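Local structure of L-ornithine 5-monooxygenase (Pseudomonas aeruginosa, 3S5W) at residues A[398-403]-A[437-442]. The protein catalyses the FAD- and NADPH-dependent hydroxylation of the L-ornithine side-chain nitrogen, the first step in making hydroxamate siderophores such as pyoverdin. Residues are numbered along the deposited sequence; the frame is centred on the assembly and turned at random.
Sequences RDYRLQ and EEISGS. With PO4 (phosphate ion), chain G.
Glu438 OE1 and Asp399 OD2, acceptors on opposite segments, are each met from above their carboxylate plane, by Arg398 NH1 and Ser442 OG, and so fasten loop residues 398-403 to helical residues 437-442. Arg398 brings both terminal nitrogens to Glu438: NH1 donates to OE1 at 2.9 Å, while the NH2 to OE2 bond is weak and bent. The bridge is two-pronged but not coplanar, the guanidinium and carboxylate planes standing 66° apart. A bend at chi2 (54°) in the Arg398 chain carries the guanidinium back to the helix, and NE turns to Asp283, leaving the group held between two acids. OE1 of Glu438 also lies at the edge of the Tyr400 ring, 3.5 Å from CE2, and accepts a hydrogen bond from a water that joins it to Tyr400 OH.

One helical turn on, Ser442 OG donates to Asp399 OD2 over 2.7 Å and has Tyr413 OH as a further partner. Between these polar anchors Ile439 packs CG1 against Tyr400 CD2 at 3.8 Å. His422 also stacks on the Tyr400 ring. Beyond the interface, Arg401 NH1 and NH2 grip a phosphate ion, probably from the crystallisation liquor, which His446 ND1 also hydrogen-bonds.

Glu438, Ile439 and Ser442 thus dock the loop between strands 375-376 and 411-414 against helix 432-447 of this flavin-dependent N-hydroxylating monooxygenase, the Ile439 side chain lying about 10 Å from the bound FAD.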
ATOM      1  N   ARG A 398     -15.574 -10.712  10.735  1.00 32.41           N
ATOM      2  CA  ARG A 398     -14.695 -11.663  10.035  1.00 32.01           C
ATOM      3  C   ARG A 398     -14.759 -11.438   8.520  1.00 31.81           C
ATOM      4  O   ARG A 398     -13.715 -11.419   7.849  1.00 29.91           O
ATOM      5  CB  ARG A 398     -15.085 -13.101  10.368  1.00 32.10           C
ATOM      6  CG  ARG A 398     -14.245 -14.198   9.663  1.00 33.34           C
ATOM      7  CD  ARG A 398     -12.717 -14.040   9.889  1.00 31.05           C
ATOM      8  NE  ARG A 398     -11.955 -14.997   9.070  1.00 32.30           N
ATOM      9  CZ  ARG A 398     -11.657 -14.831   7.772  1.00 32.64           C
ATOM     10  NH1 ARG A 398     -12.003 -13.713   7.125  1.00 30.70           N
ATOM     11  NH2 ARG A 398     -10.949 -15.757   7.120  1.00 31.07           N
ATOM     12  N   ASP A 399     -15.979 -11.230   7.999  1.00 30.58           N
ATOM     13  CA  ASP A 399     -16.200 -10.991   6.560  1.00 30.22           C
ATOM     14  C   ASP A 399     -15.889  -9.562   6.052  1.00 28.82           C
ATOM     15  O   ASP A 399     -16.257  -9.203   4.930  1.00 28.49           O
ATOM     16  CB  ASP A 399     -17.635 -11.408   6.168  1.00 30.91           C
ATOM     17  CG  ASP A 399     -18.711 -10.524   6.836  1.00 32.46           C
ATOM     18  OD1 ASP A 399     -18.353  -9.730   7.732  1.00 30.97           O
ATOM     19  OD2 ASP A 399     -19.894 -10.641   6.455  1.00 35.30           O
ATOM     20  N   TYR A 400     -15.217  -8.768   6.880  1.00 27.72           N
ATOM     21  CA  TYR A 400     -14.733  -7.420   6.554  1.00 27.06           C
ATOM     22  C   TYR A 400     -15.858  -6.357   6.530  1.00 28.24           C
ATOM     23  O   TYR A 400     -15.646  -5.250   6.084  1.00 26.24           O
ATOM     24  CB  TYR A 400     -13.908  -7.392   5.249  1.00 26.51           C
ATOM     25  CG  TYR A 400     -12.725  -8.327   5.325  1.00 26.29           C
ATOM     26  CD1 TYR A 400     -11.522  -7.901   5.915  1.00 26.53           C
ATOM     27  CD2 TYR A 400     -12.813  -9.641   4.836  1.00 25.80           C
ATOM     28  CE1 TYR A 400     -10.401  -8.768   6.016  1.00 25.09           C
ATOM     29  CE2 TYR A 400     -11.698 -10.519   4.926  1.00 27.52           C
ATOM     30  CZ  TYR A 400     -10.496 -10.052   5.524  1.00 26.50           C
ATOM     31  OH  TYR A 400      -9.394 -10.879   5.628  1.00 25.97           O
ATOM     32  N   ARG A 401     -17.013  -6.716   7.074  1.00 29.88           N
ATOM     33  CA  ARG A 401     -18.158  -5.809   7.131  1.00 32.12           C
ATOM     34  C   ARG A 401     -18.121  -5.000   8.424  1.00 33.05           C
ATOM     35  O   ARG A 401     -17.950  -5.568   9.517  1.00 32.17           O
ATOM     36  CB  ARG A 401     -19.449  -6.626   7.039  1.00 33.20           C
ATOM     37  CG  ARG A 401     -20.656  -5.748   6.869  1.00 35.32           C
ATOM     38  CD  ARG A 401     -21.805  -6.569   6.449  1.00 39.57           C
ATOM     39  NE  ARG A 401     -23.031  -5.808   6.609  1.00 41.22           N
ATOM     40  CZ  ARG A 401     -24.236  -6.333   6.455  1.00 42.93           C
ATOM     41  NH1 ARG A 401     -24.357  -7.623   6.140  1.00 41.74           N
ATOM     42  NH2 ARG A 401     -25.315  -5.563   6.606  1.00 42.74           N
ATOM     43  N   LEU A 402     -18.231  -3.674   8.279  1.00 34.54           N
ATOM     44  CA  LEU A 402     -18.307  -2.728   9.394  1.00 36.66           C
ATOM     45  C   LEU A 402     -19.615  -2.961  10.137  1.00 38.42           C
ATOM     46  O   LEU A 402     -20.670  -3.006   9.514  1.00 37.73           O
ATOM     47  CB  LEU A 402     -18.272  -1.263   8.897  1.00 36.36           C
ATOM     48  CG  LEU A 402     -17.080  -0.742   8.087  1.00 37.95           C
ATOM     49  CD1 LEU A 402     -16.947   0.785   8.175  1.00 35.02           C
ATOM     50  CD2 LEU A 402     -15.806  -1.397   8.570  1.00 38.79           C
ATOM     51  N   GLN A 403     -19.536  -3.133  11.451  1.00 41.38           N
ATOM     52  CA  GLN A 403     -20.750  -3.322  12.240  1.00 45.22           C
ATOM     53  C   GLN A 403     -21.469  -1.983  12.395  1.00 46.40           C
ATOM     54  O   GLN A 403     -20.869  -0.978  12.788  1.00 46.84           O
ATOM     55  CB  GLN A 403     -20.490  -4.015  13.603  1.00 45.85           C
ATOM     56  CG  GLN A 403     -21.779  -4.329  14.461  1.00 50.22           C
ATOM     57  CD  GLN A 403     -22.947  -5.047  13.698  1.00 55.52           C
ATOM     58  OE1 GLN A 403     -23.274  -4.728  12.541  1.00 58.00           O
ATOM     59  NE2 GLN A 403     -23.593  -5.993  14.381  1.00 56.24           N
ATOM     60  N   GLU A 437     -13.058 -13.721  -2.287  1.00 26.36           N
ATOM     61  CA  GLU A 437     -14.090 -14.760  -2.231  1.00 28.01           C
ATOM     62  C   GLU A 437     -14.965 -14.547  -0.991  1.00 28.20           C
ATOM     63  O   GLU A 437     -16.188 -14.724  -1.042  1.00 28.43           O
ATOM     64  CB  GLU A 437     -13.459 -16.143  -2.166  1.00 28.22           C
ATOM     65  CG  GLU A 437     -14.478 -17.275  -2.030  1.00 33.22           C
ATOM     66  CD  GLU A 437     -13.895 -18.617  -2.430  1.00 40.59           C
ATOM     67  OE1 GLU A 437     -12.940 -19.065  -1.767  1.00 41.27           O
ATOM     68  OE2 GLU A 437     -14.392 -19.214  -3.412  1.00 44.83           O
ATOM     69  N   GLU A 438     -14.350 -14.135   0.109  1.00 27.96           N
ATOM     70  CA  GLU A 438     -15.093 -13.937   1.351  1.00 28.83           C
ATOM     71  C   GLU A 438     -16.029 -12.704   1.309  1.00 28.92           C
ATOM     72  O   GLU A 438     -17.208 -12.796   1.698  1.00 28.73           O
ATOM     73  CB  GLU A 438     -14.151 -13.861   2.538  1.00 28.91           C
ATOM     74  CG  GLU A 438     -13.460 -15.223   2.840  1.00 30.51           C
ATOM     75  CD  GLU A 438     -12.381 -15.119   3.919  1.00 33.81           C
ATOM     76  OE1 GLU A 438     -11.994 -13.986   4.282  1.00 35.34           O
ATOM     77  OE2 GLU A 438     -11.907 -16.174   4.398  1.00 32.01           O
ATOM     78  N   ILE A 439     -15.512 -11.577   0.831  1.00 28.40           N
ATOM     79  CA  ILE A 439     -16.336 -10.366   0.698  1.00 28.32           C
ATOM     80  C   ILE A 439     -17.429 -10.558  -0.367  1.00 28.97           C
ATOM     81  O   ILE A 439     -18.583 -10.183  -0.135  1.00 28.88           O
ATOM     82  CB  ILE A 439     -15.483  -9.132   0.399  1.00 28.52           C
ATOM     83  CG1 ILE A 439     -14.541  -8.844   1.571  1.00 26.00           C
ATOM     84  CG2 ILE A 439     -16.385  -7.918   0.105  1.00 27.97           C
ATOM     85  CD1 ILE A 439     -13.533  -7.770   1.295  1.00 27.07           C
ATOM     86  N   SER A 440     -17.080 -11.145  -1.517  1.00 28.53           N
ATOM     87  CA  SER A 440     -18.068 -11.350  -2.572  1.00 29.98           C
ATOM     88  C   SER A 440     -19.204 -12.301  -2.107  1.00 30.43           C
ATOM     89  O   SER A 440     -20.378 -12.032  -2.393  1.00 30.93           O
ATOM     90  CB  SER A 440     -17.448 -11.772  -3.907  1.00 29.40           C
ATOM     91  OG  SER A 440     -16.872 -13.052  -3.813  1.00 31.54           O
ATOM     92  N   GLY A 441     -18.848 -13.353  -1.370  1.00 29.68           N
ATOM     93  CA  GLY A 441     -19.825 -14.270  -0.748  1.00 30.65           C
ATOM     94  C   GLY A 441     -20.760 -13.563   0.223  1.00 31.51           C
ATOM     95  O   GLY A 441     -21.994 -13.732   0.170  1.00 31.96           O
ATOM     96  N   SER A 442     -20.182 -12.793   1.129  1.00 31.73           N
ATOM     97  CA  SER A 442     -20.958 -12.041   2.098  1.00 32.66           C
ATOM     98  C   SER A 442     -21.912 -11.053   1.386  1.00 33.07           C
ATOM     99  O   SER A 442     -23.076 -10.919   1.773  1.00 32.63           O
ATOM    100  CB  SER A 442     -20.023 -11.292   3.028  1.00 32.79           C
ATOM    101  OG  SER A 442     -20.734 -10.432   3.903  1.00 34.09           O
TER
HETATM  102  P   PO4 G 446     -27.943  -7.850   6.931  1.00 68.54           P
HETATM  103  O1  PO4 G 446     -27.038  -8.448   5.867  1.00 66.07           O
HETATM  104  O2  PO4 G 446     -28.095  -6.360   6.686  1.00 66.79           O
HETATM  105  O3  PO4 G 446     -29.288  -8.532   6.861  1.00 67.12           O
HETATM  106  O4  PO4 G 446     -27.361  -8.074   8.312  1.00 67.19           O
HETATM  107  O   HOH W   1      -9.343 -13.126   3.999  1.00 27.80           O